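Local coordinates for protein probable transcriptional regulator (PDB 2GEN) that probably binds cis-regulatory DNA as a dimeric transcriptional regulator of the TetR family, with an all-helical fold and a predicted helix-turn-helix motif, at residues A18-H23 with E31-R36; I12-L17 with P99-F104; H55-L60 with G118-A123; T89-W94 with P160-A165. One frame throughout, in Å; residues are numbered along the deposited sequence.

Contact 1: A18-H23 with E31-R36; sequences ACFSEH and EMIRDR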
# COMPACT_ATOMS: atom_id res chain seq x y z
N ALA A 18 -11.00 15.89 -11.29
CA ALA A 18 -10.12 16.63 -12.19
C ALA A 18 -9.45 17.80 -11.45
O ALA A 18 -8.24 18.01 -11.58
CB ALA A 18 -10.92 17.13 -13.39
N CYS A 19 -10.24 18.52 -10.64
CA CYS A 19 -9.72 19.64 -9.84
C CYS A 19 -8.69 19.16 -8.84
O CYS A 19 -7.59 19.70 -8.76
CB CYS A 19 -10.86 20.37 -9.10
SG CYS A 19 -12.03 21.25 -10.15
N PHE A 20 -9.04 18.11 -8.08
CA PHE A 20 -8.15 17.55 -7.06
C PHE A 20 -6.81 17.10 -7.64
O PHE A 20 -5.77 17.28 -7.01
CB PHE A 20 -8.80 16.36 -6.35
CG PHE A 20 -9.97 16.70 -5.47
CD1 PHE A 20 -10.18 17.99 -5.00
CD2 PHE A 20 -10.86 15.70 -5.09
CE1 PHE A 20 -11.26 18.28 -4.18
CE2 PHE A 20 -11.94 15.96 -4.27
CZ PHE A 20 -12.15 17.28 -3.80
N SER A 21 -6.85 16.51 -8.83
CA SER A 21 -5.67 15.95 -9.48
C SER A 21 -4.74 17.05 -9.98
O SER A 21 -3.54 16.94 -9.85
CB SER A 21 -6.07 15.05 -10.65
OG SER A 21 -6.94 14.03 -10.19
N GLU A 22 -5.35 18.11 -10.50
CA GLU A 22 -4.62 19.25 -11.07
C GLU A 22 -4.04 20.17 -9.99
O GLU A 22 -2.88 20.57 -10.06
CB GLU A 22 -5.56 20.02 -11.98
CG GLU A 22 -4.93 21.20 -12.73
CD GLU A 22 -5.74 21.62 -13.96
OE1 GLU A 22 -6.78 20.98 -14.25
OE2 GLU A 22 -5.33 22.60 -14.64
N HIS A 23 -4.86 20.49 -8.99
CA HIS A 23 -4.49 21.51 -8.01
C HIS A 23 -4.15 20.96 -6.63
O HIS A 23 -3.58 21.67 -5.79
CB HIS A 23 -5.62 22.56 -7.92
CG HIS A 23 -5.98 23.17 -9.24
ND1 HIS A 23 -5.09 23.93 -9.97
CD2 HIS A 23 -7.12 23.10 -9.97
CE1 HIS A 23 -5.67 24.31 -11.10
NE2 HIS A 23 -6.90 23.82 -11.12
N GLU A 31 -15.61 26.64 -5.51
CA GLU A 31 -15.75 27.46 -6.71
C GLU A 31 -15.17 26.79 -7.95
O GLU A 31 -15.80 26.77 -9.01
CB GLU A 31 -15.10 28.84 -6.51
CG GLU A 31 -15.91 29.78 -5.60
CD GLU A 31 -15.68 29.57 -4.10
OE1 GLU A 31 -14.78 28.79 -3.67
OE2 GLU A 31 -16.43 30.21 -3.34
N MSE A 32 -13.97 26.22 -7.80
CA MSE A 32 -13.31 25.51 -8.90
C MSE A 32 -14.15 24.32 -9.40
O MSE A 32 -14.19 24.05 -10.60
CB MSE A 32 -11.91 25.06 -8.48
CG MSE A 32 -11.02 26.23 -8.15
SE MSE A 32 -9.29 25.75 -7.52
CE MSE A 32 -8.65 27.52 -6.96
N ILE A 33 -14.83 23.65 -8.47
CA ILE A 33 -15.69 22.50 -8.78
C ILE A 33 -16.94 22.94 -9.54
O ILE A 33 -17.32 22.31 -10.53
CB ILE A 33 -16.04 21.65 -7.50
CG1 ILE A 33 -14.74 21.15 -6.83
CG2 ILE A 33 -16.98 20.47 -7.84
CD1 ILE A 33 -14.91 20.48 -5.46
N ARG A 34 -17.57 24.03 -9.12
CA ARG A 34 -18.71 24.54 -9.90
C ARG A 34 -18.29 24.98 -11.30
O ARG A 34 -19.03 24.75 -12.25
CB ARG A 34 -19.51 25.63 -9.17
CG ARG A 34 -18.76 26.85 -8.80
CD ARG A 34 -19.46 28.16 -9.26
NE ARG A 34 -18.40 29.10 -9.54
CZ ARG A 34 -18.10 30.19 -8.84
NH1 ARG A 34 -18.86 30.56 -7.81
NH2 ARG A 34 -17.06 30.92 -9.20
N ASP A 35 -17.10 25.57 -11.43
CA ASP A 35 -16.65 26.07 -12.73
C ASP A 35 -16.28 24.94 -13.70
O ASP A 35 -16.56 25.01 -14.91
CB ASP A 35 -15.46 27.03 -12.58
CG ASP A 35 -15.83 28.34 -11.84
OD1 ASP A 35 -17.03 28.67 -11.72
OD2 ASP A 35 -14.90 29.03 -11.40
N ARG A 36 -15.65 23.89 -13.16
CA ARG A 36 -15.37 22.71 -13.98
C ARG A 36 -16.61 21.88 -14.26
O ARG A 36 -16.73 21.31 -15.35
CB ARG A 36 -14.28 21.84 -13.36
CG ARG A 36 -13.68 20.88 -14.37
CD ARG A 36 -12.44 20.24 -13.84
NE ARG A 36 -11.34 21.18 -13.64
CZ ARG A 36 -10.16 21.10 -14.23
NH1 ARG A 36 -9.89 20.10 -15.07
NH2 ARG A 36 -9.23 22.01 -13.97
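Segments A18-H23 and E31-R36 are two short helical pieces whose axes come within 10.2 Å and run at 121° to each other, with C19 and I33 the nearest pair of residues along the backbone. R36 carries most of the contact, its side chain resting as a knob among A18, C19, E22 and H23. CG of R36 is anti to the backbone N (chi1 -162°) and the chain bends at chi3, which takes the guanidinium across the end of helix 9-23. There R36 NH2 donates to E22 OE1 at 2.7 Å in a salt bridge that is short but not straight (138° at the hydrogen). The oxygen is met from above the carboxylate plane, and the two flat groups stand almost perpendicular. One face of the guanidinium lies over the backbone of A18 and C19, and the aliphatic part is held as well: R36 CD is 3.5 Å from A18 CB. The buried C19 fills the middle, its SG 3.6 Å from R36 NE and equally close to the carbonyl O of M32. Selenomethionine M32 extends toward H23, its SE 4.7 Å from the centre of the imidazole and oblique to it. On the buried side, F20 CE1 approaches I33 CD1 at 4.4 Å. Thus an apolar seam lies beneath a charged, exposed rim. The contact joins the first helix to the first helix of the predicted helix-turn-helix; T28 in the intervening loop packs on C19, F20 and H23, while I33 also reaches L44 of helix 41-47.

Contact 2: I12-L17 with P99-F104; sequences ILQAAL and PDWARF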
# COMPACT_ATOMS: atom_id res chain seq x y z
N ILE A 12 -20.51 15.59 -11.49
CA ILE A 12 -19.95 16.44 -10.42
C ILE A 12 -18.72 15.79 -9.76
O ILE A 12 -17.67 16.44 -9.59
CB ILE A 12 -21.03 16.80 -9.38
CG1 ILE A 12 -22.03 17.78 -10.01
CG2 ILE A 12 -20.39 17.34 -8.10
CD1 ILE A 12 -23.36 17.87 -9.27
N LEU A 13 -18.81 14.51 -9.42
CA LEU A 13 -17.65 13.80 -8.88
C LEU A 13 -16.45 13.77 -9.83
O LEU A 13 -15.31 13.91 -9.40
CB LEU A 13 -18.02 12.39 -8.42
CG LEU A 13 -19.02 12.36 -7.27
CD1 LEU A 13 -19.31 10.92 -6.90
CD2 LEU A 13 -18.48 13.14 -6.02
N GLN A 14 -16.69 13.60 -11.14
CA GLN A 14 -15.57 13.57 -12.06
C GLN A 14 -14.90 14.94 -12.17
O GLN A 14 -13.69 15.03 -12.29
CB GLN A 14 -15.95 12.98 -13.44
CG GLN A 14 -16.17 11.42 -13.43
CD GLN A 14 -15.03 10.61 -12.72
OE1 GLN A 14 -15.18 10.16 -11.56
NE2 GLN A 14 -13.90 10.46 -13.41
N ALA A 15 -15.70 16.00 -12.11
CA ALA A 15 -15.18 17.38 -12.07
C ALA A 15 -14.32 17.60 -10.84
O ALA A 15 -13.22 18.12 -10.94
CB ALA A 15 -16.34 18.40 -12.09
N ALA A 16 -14.84 17.19 -9.67
CA ALA A 16 -14.07 17.29 -8.45
C ALA A 16 -12.74 16.54 -8.58
O ALA A 16 -11.66 17.07 -8.27
CB ALA A 16 -14.89 16.80 -7.27
N LEU A 17 -12.78 15.31 -9.09
CA LEU A 17 -11.55 14.57 -9.29
C LEU A 17 -10.54 15.33 -10.17
O LEU A 17 -9.36 15.39 -9.84
CB LEU A 17 -11.86 13.17 -9.86
CG LEU A 17 -10.65 12.35 -10.30
CD1 LEU A 17 -9.71 12.00 -9.11
CD2 LEU A 17 -11.16 11.08 -10.98
N PRO A 99 -6.60 6.32 -13.69
CA PRO A 99 -5.40 6.47 -12.88
C PRO A 99 -5.48 7.59 -11.85
O PRO A 99 -5.00 7.43 -10.71
CB PRO A 99 -4.29 6.71 -13.90
CG PRO A 99 -4.99 7.16 -15.13
CD PRO A 99 -6.30 6.49 -15.14
N ASP A 100 -6.07 8.72 -12.22
CA ASP A 100 -6.20 9.81 -11.23
C ASP A 100 -7.12 9.40 -10.07
O ASP A 100 -6.84 9.68 -8.89
CB ASP A 100 -6.68 11.12 -11.88
CG ASP A 100 -5.60 11.80 -12.72
OD1 ASP A 100 -4.38 11.63 -12.47
OD2 ASP A 100 -6.01 12.53 -13.65
N TRP A 101 -8.24 8.75 -10.39
CA TRP A 101 -9.12 8.25 -9.35
C TRP A 101 -8.40 7.23 -8.46
O TRP A 101 -8.54 7.26 -7.24
CB TRP A 101 -10.37 7.65 -9.98
CG TRP A 101 -11.60 7.74 -9.15
CD1 TRP A 101 -11.69 8.04 -7.81
CD2 TRP A 101 -12.93 7.48 -9.60
NE1 TRP A 101 -13.01 8.01 -7.42
CE2 TRP A 101 -13.79 7.68 -8.49
CE3 TRP A 101 -13.48 7.13 -10.84
CZ2 TRP A 101 -15.18 7.53 -8.58
CZ3 TRP A 101 -14.87 6.98 -10.95
CH2 TRP A 101 -15.71 7.18 -9.81
N ALA A 102 -7.61 6.33 -9.06
CA ALA A 102 -6.84 5.35 -8.24
C ALA A 102 -5.88 6.07 -7.29
O ALA A 102 -5.81 5.75 -6.09
CB ALA A 102 -6.06 4.37 -9.14
N ARG A 103 -5.14 7.04 -7.82
CA ARG A 103 -4.20 7.82 -7.00
C ARG A 103 -4.95 8.45 -5.83
O ARG A 103 -4.50 8.39 -4.68
CB ARG A 103 -3.53 8.88 -7.85
CG ARG A 103 -2.18 9.27 -7.34
CD ARG A 103 -1.55 10.26 -8.32
NE ARG A 103 -0.98 9.56 -9.46
CZ ARG A 103 -1.48 9.54 -10.69
NH1 ARG A 103 -2.59 10.20 -10.96
NH2 ARG A 103 -0.87 8.85 -11.65
N PHE A 104 -6.12 9.03 -6.13
CA PHE A 104 -6.91 9.73 -5.13
C PHE A 104 -7.31 8.76 -4.02
O PHE A 104 -7.12 9.04 -2.83
CB PHE A 104 -8.16 10.36 -5.76
CG PHE A 104 -9.10 10.95 -4.76
CD1 PHE A 104 -8.88 12.25 -4.25
CD2 PHE A 104 -10.23 10.24 -4.33
CE1 PHE A 104 -9.75 12.80 -3.32
CE2 PHE A 104 -11.12 10.78 -3.40
CZ PHE A 104 -10.87 12.09 -2.89
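The junction between the N-terminal TetR-type DNA-binding region and the helical body behind it includes this contact, in which helix 9-23 meets the start of helix 99-114 at 76°. L17 is the buried centre of it. Its CG is swung beside the carbonyl carbon (chi1 171°), and its two methyl groups lie against the first turn of the other helix: L17 CD2 lies 3.7 Å from W101 CB, and L17 CD1 is 3.7 Å from the carbonyl O of D100 and 4.0 Å from F104 CB. Q14 approaches W101 differently. Its chain bends at chi2 and brings the amide oxygen over one face of the indole, toward the rim of the six-membered ring, with Q14 OE1 3.3 Å from W101 CZ3; amide and ring planes are inclined by 46°. The indole NE1 is bonded to the carbonyl O of L58 on helix 51-76, which fixes the turn of the ring, while W94 packs against it. H55 meets the ring of F104 edge-to-face. No hydrogen bond joins the two segments, so cohesion here rests on van der Waals packing of L17, the Q14 oxygen merely lying against the indole face, whereas the directional polar bond of W101 ties its helix to a third one.

Contact 3: H55-L60 with G118-A123; sequences HGELYL and GERLRA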
# COMPACT_ATOMS: atom_id res chain seq x y z
N HIS A 55 -15.47 15.33 -1.49
CA HIS A 55 -14.24 14.54 -1.33
C HIS A 55 -14.53 13.09 -0.85
O HIS A 55 -14.05 12.12 -1.46
CB HIS A 55 -13.31 15.27 -0.36
CG HIS A 55 -12.02 14.57 -0.08
ND1 HIS A 55 -11.90 13.60 0.89
CD2 HIS A 55 -10.79 14.73 -0.62
CE1 HIS A 55 -10.65 13.18 0.93
NE2 HIS A 55 -9.96 13.85 0.02
N GLY A 56 -15.33 12.95 0.20
CA GLY A 56 -15.70 11.62 0.71
C GLY A 56 -16.60 10.84 -0.26
O GLY A 56 -16.46 9.62 -0.41
N GLU A 57 -17.52 11.53 -0.94
CA GLU A 57 -18.39 10.87 -1.92
C GLU A 57 -17.55 10.36 -3.10
O GLU A 57 -17.82 9.26 -3.63
CB GLU A 57 -19.53 11.77 -2.39
CG GLU A 57 -20.53 12.19 -1.27
CD GLU A 57 -21.52 11.09 -0.88
OE1 GLU A 57 -21.43 9.93 -1.38
OE2 GLU A 57 -22.40 11.38 -0.03
N LEU A 58 -16.55 11.15 -3.50
CA LEU A 58 -15.62 10.72 -4.57
C LEU A 58 -14.90 9.42 -4.17
O LEU A 58 -14.74 8.47 -4.98
CB LEU A 58 -14.63 11.84 -4.90
CG LEU A 58 -13.54 11.54 -5.97
CD1 LEU A 58 -14.20 11.17 -7.32
CD2 LEU A 58 -12.53 12.69 -6.13
N TYR A 59 -14.47 9.37 -2.91
CA TYR A 59 -13.80 8.19 -2.36
C TYR A 59 -14.75 6.99 -2.41
O TYR A 59 -14.40 5.91 -2.96
CB TYR A 59 -13.30 8.43 -0.92
CG TYR A 59 -12.51 7.26 -0.42
CD1 TYR A 59 -11.14 7.16 -0.66
CD2 TYR A 59 -13.15 6.22 0.27
CE1 TYR A 59 -10.42 6.03 -0.20
CE2 TYR A 59 -12.45 5.12 0.72
CZ TYR A 59 -11.11 5.01 0.49
OH TYR A 59 -10.47 3.87 0.92
N LEU A 60 -15.93 7.16 -1.83
CA LEU A 60 -16.88 6.04 -1.74
C LEU A 60 -17.32 5.55 -3.13
O LEU A 60 -17.51 4.34 -3.33
CB LEU A 60 -18.11 6.43 -0.92
CG LEU A 60 -17.86 6.77 0.56
CD1 LEU A 60 -19.19 7.22 1.17
CD2 LEU A 60 -17.31 5.58 1.35
N GLY A 118 -17.47 8.43 7.72
CA GLY A 118 -16.77 7.28 8.31
C GLY A 118 -17.66 6.06 8.52
O GLY A 118 -17.24 4.92 8.28
N GLU A 119 -18.90 6.30 8.97
CA GLU A 119 -19.87 5.24 9.20
C GLU A 119 -20.25 4.55 7.90
O GLU A 119 -20.35 3.31 7.83
CB GLU A 119 -21.13 5.82 9.86
CG GLU A 119 -21.00 6.05 11.37
CD GLU A 119 -20.22 7.32 11.76
OE1 GLU A 119 -19.93 8.18 10.89
OE2 GLU A 119 -19.93 7.46 12.98
N ARG A 120 -20.45 5.36 6.86
CA ARG A 120 -20.82 4.84 5.56
C ARG A 120 -19.68 4.06 4.95
O ARG A 120 -19.92 3.04 4.29
CB ARG A 120 -21.22 5.96 4.62
CG ARG A 120 -22.67 6.34 4.74
CD ARG A 120 -22.97 7.53 3.87
NE ARG A 120 -22.78 7.24 2.46
CZ ARG A 120 -22.77 8.16 1.49
NH1 ARG A 120 -22.94 9.45 1.78
NH2 ARG A 120 -22.57 7.78 0.23
N LEU A 121 -18.46 4.56 5.15
CA LEU A 121 -17.27 3.84 4.69
C LEU A 121 -17.19 2.45 5.36
O LEU A 121 -16.97 1.45 4.67
CB LEU A 121 -15.99 4.66 4.92
CG LEU A 121 -14.62 4.05 4.58
CD1 LEU A 121 -14.60 3.38 3.17
CD2 LEU A 121 -13.46 5.03 4.75
N ARG A 122 -17.42 2.40 6.67
CA ARG A 122 -17.41 1.11 7.39
C ARG A 122 -18.48 0.14 6.86
O ARG A 122 -18.19 -1.06 6.65
CB ARG A 122 -17.58 1.28 8.91
CG ARG A 122 -16.38 1.88 9.63
CD ARG A 122 -16.69 2.04 11.15
NE ARG A 122 -17.13 0.78 11.78
CZ ARG A 122 -16.33 -0.22 12.13
NH1 ARG A 122 -15.01 -0.16 11.93
NH2 ARG A 122 -16.84 -1.31 12.70
N ALA A 123 -19.71 0.63 6.69
CA ALA A 123 -20.82 -0.16 6.17
C ALA A 123 -20.55 -0.65 4.73
O ALA A 123 -20.81 -1.83 4.39
CB ALA A 123 -22.11 0.64 6.23
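L60 and L121 pack closely where the two segments are nearest, L60 CD2 lying 3.9 Å from L121 CB, and Y59 closes the same buried side. The tyrosine turns its ring edge to the leucine, with Y59 CE2 3.7 Å from L121 CD1; V112 and R109 of helix 99-114 also touch this ring. The other methyl of L60 lies against the polar half of the contact: L60 CD1 sits over one face of the R120 guanidinium, 3.6 Å from NH2. Helix 51-76, which leads from the DNA-binding region into the body of this TetR-family fold, here runs nearly parallel to the start of helix 118-141, with 3° between the short axes. Toward solvent, the exposed R120 extends to helix 51-76, its chain bent at chi3, and grips E57 end-on with two nitrogens. The bond from R120 NH1 to E57 OE2 is 2.7 Å long and fairly straight at 162°, whereas that from R120 NH2 to E57 OE1, at 2.9 Å, is more bent. Both oxygens are met on their syn sides but from out of the carboxylate plane, OE2 more so, with carboxylate and guanidinium planes 49° apart. E57 bends at chi2 to present its carboxylate, and its OE2 also takes a salt bridge from R53, so that the buried glutamate probably offsets the closeness of two arginines.

Contact 4: T89-W94 with P160-A165; sequences TSYIDW and PAHDLA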
# COMPACT_ATOMS: atom_id res chain seq x y z
N THR A 89 -7.91 -8.88 -12.12
CA THR A 89 -8.12 -8.08 -13.40
C THR A 89 -9.04 -6.88 -13.17
O THR A 89 -8.87 -5.86 -13.81
CB THR A 89 -8.66 -8.94 -14.53
OG1 THR A 89 -9.95 -9.44 -14.17
CG2 THR A 89 -7.74 -10.12 -14.78
N SER A 90 -10.06 -6.99 -12.30
CA SER A 90 -10.96 -5.87 -12.05
C SER A 90 -10.21 -4.67 -11.48
O SER A 90 -10.45 -3.52 -11.87
CB SER A 90 -12.14 -6.28 -11.15
OG SER A 90 -12.90 -7.25 -11.80
N TYR A 91 -9.27 -4.94 -10.56
CA TYR A 91 -8.54 -3.86 -9.95
C TYR A 91 -7.57 -3.21 -10.95
O TYR A 91 -7.60 -1.99 -11.12
CB TYR A 91 -7.79 -4.36 -8.71
CG TYR A 91 -7.04 -3.24 -8.10
CD1 TYR A 91 -7.74 -2.18 -7.48
CD2 TYR A 91 -5.64 -3.17 -8.19
CE1 TYR A 91 -7.03 -1.09 -6.92
CE2 TYR A 91 -4.94 -2.10 -7.64
CZ TYR A 91 -5.63 -1.08 -7.01
OH TYR A 91 -4.95 -0.00 -6.50
N ILE A 92 -6.82 -4.03 -11.67
CA ILE A 92 -5.80 -3.53 -12.60
C ILE A 92 -6.52 -2.73 -13.70
O ILE A 92 -6.16 -1.60 -13.97
CB ILE A 92 -4.96 -4.69 -13.17
CG1 ILE A 92 -4.06 -5.27 -12.05
CG2 ILE A 92 -4.14 -4.19 -14.42
CD1 ILE A 92 -3.06 -4.30 -11.51
N ASP A 93 -7.57 -3.31 -14.25
CA ASP A 93 -8.31 -2.64 -15.36
C ASP A 93 -8.89 -1.32 -14.90
O ASP A 93 -8.84 -0.35 -15.63
CB ASP A 93 -9.39 -3.54 -15.89
CG ASP A 93 -8.83 -4.75 -16.61
OD1 ASP A 93 -7.58 -4.78 -16.87
OD2 ASP A 93 -9.60 -5.67 -16.97
N TRP A 94 -9.49 -1.30 -13.69
CA TRP A 94 -10.08 -0.09 -13.16
C TRP A 94 -9.00 1.01 -12.96
O TRP A 94 -9.21 2.19 -13.31
CB TRP A 94 -10.86 -0.38 -11.85
CG TRP A 94 -11.61 0.86 -11.39
CD1 TRP A 94 -12.90 1.26 -11.76
CD2 TRP A 94 -11.11 1.86 -10.53
NE1 TRP A 94 -13.20 2.46 -11.14
CE2 TRP A 94 -12.13 2.84 -10.37
CE3 TRP A 94 -9.90 2.03 -9.84
CZ2 TRP A 94 -11.95 3.99 -9.56
CZ3 TRP A 94 -9.74 3.17 -9.02
CH2 TRP A 94 -10.76 4.12 -8.91
N PRO A 160 -0.02 -8.05 -4.56
CA PRO A 160 0.87 -7.66 -5.69
C PRO A 160 0.30 -6.57 -6.60
O PRO A 160 1.00 -5.57 -6.91
CB PRO A 160 1.09 -8.98 -6.43
CG PRO A 160 1.04 -10.02 -5.34
CD PRO A 160 -0.17 -9.51 -4.53
N ALA A 161 -0.96 -6.71 -7.01
CA ALA A 161 -1.61 -5.70 -7.81
C ALA A 161 -1.67 -4.35 -7.10
O ALA A 161 -1.36 -3.35 -7.70
CB ALA A 161 -3.06 -6.18 -8.23
N HIS A 162 -2.09 -4.30 -5.82
CA HIS A 162 -2.07 -3.07 -5.07
C HIS A 162 -0.65 -2.44 -5.06
O HIS A 162 -0.48 -1.22 -5.25
CB HIS A 162 -2.51 -3.32 -3.61
CG HIS A 162 -3.99 -3.41 -3.42
ND1 HIS A 162 -4.55 -3.68 -2.18
CD2 HIS A 162 -5.03 -3.27 -4.28
CE1 HIS A 162 -5.88 -3.67 -2.29
NE2 HIS A 162 -6.19 -3.43 -3.55
N ASP A 163 0.34 -3.29 -4.81
CA ASP A 163 1.70 -2.81 -4.68
C ASP A 163 2.23 -2.27 -6.01
O ASP A 163 2.77 -1.16 -6.06
CB ASP A 163 2.60 -3.91 -4.13
CG ASP A 163 3.93 -3.38 -3.65
OD1 ASP A 163 3.98 -2.73 -2.56
OD2 ASP A 163 4.92 -3.60 -4.38
N LEU A 164 2.08 -3.04 -7.08
CA LEU A 164 2.52 -2.59 -8.42
C LEU A 164 1.77 -1.32 -8.85
O LEU A 164 2.39 -0.37 -9.36
CB LEU A 164 2.35 -3.68 -9.45
CG LEU A 164 3.04 -3.48 -10.81
CD1 LEU A 164 4.54 -3.16 -10.61
CD2 LEU A 164 2.90 -4.71 -11.68
N ALA A 165 0.46 -1.27 -8.61
CA ALA A 165 -0.32 -0.08 -8.95
C ALA A 165 0.20 1.16 -8.24
O ALA A 165 0.40 2.21 -8.87
CB ALA A 165 -1.78 -0.30 -8.62
O HOH W 1 -2.72 0.15 -4.49
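Y91 and H162 meet as a T-shaped pair, the edge of the imidazole directed at the face of the phenol ring, with planes 72° apart and centroids separated by 4.8 Å. H162 CD2 makes the closest approach, 3.6 Å from Y91 CZ and set toward the rim of the tyrosine ring. A fully trans chi1 of 180° sends Y91 across to the other helix, where its ring edge faces the carbonyl O of A161 and Y91 CE2 comes 3.8 Å from A165 CB. The short axes lie 10.0 Å apart at 14°, and A161 and A165, one turn apart, both present their methyls to Y91. This pairing of helix 80-97 with helix 150-169 belongs to the helical body of the TetR-type fold, and the second of these helices also faces the partner subunit. I92 packs beside the tyrosine, I92 CD1 resting 3.8 Å from A161 CB. At the far end of the ring, a water lies 3.0 Å from Y91 OH and donates to the backbone O of H162 at 2.7 Å, linking the phenol to the turn that carries its aromatic partner. The imidazole is tethered through ND1, which is hydrogen-bonded to D163 OD1 of the second subunit, a bond across the dimer interface that would fix the ring's rotation.

In the fold
Contacts 1 and 2 share helix 9-23, their centres 10 Å apart, and touch where F20 meets F104. Contact 1 falls within the chain span bounded by contact 2 and closes before contact 3 or contact 4 opens, whereas contacts 2, 3 and 4 alternate their segments along the chain. Contacts 2 and 3 tie the N-terminal region to the body; contact 4 pairs two body helices. Contact 2 lies 14 Å from contact 3 and 17 Å from contact 4, centre to centre, touching the first through L58 and the second through W94. Contacts 3 and 4 do not touch. A continuous packed path thus runs from the predicted helix-turn-helix through helices 9-23, 99-114 and 80-97 to helix 150-169 at the dimer interface.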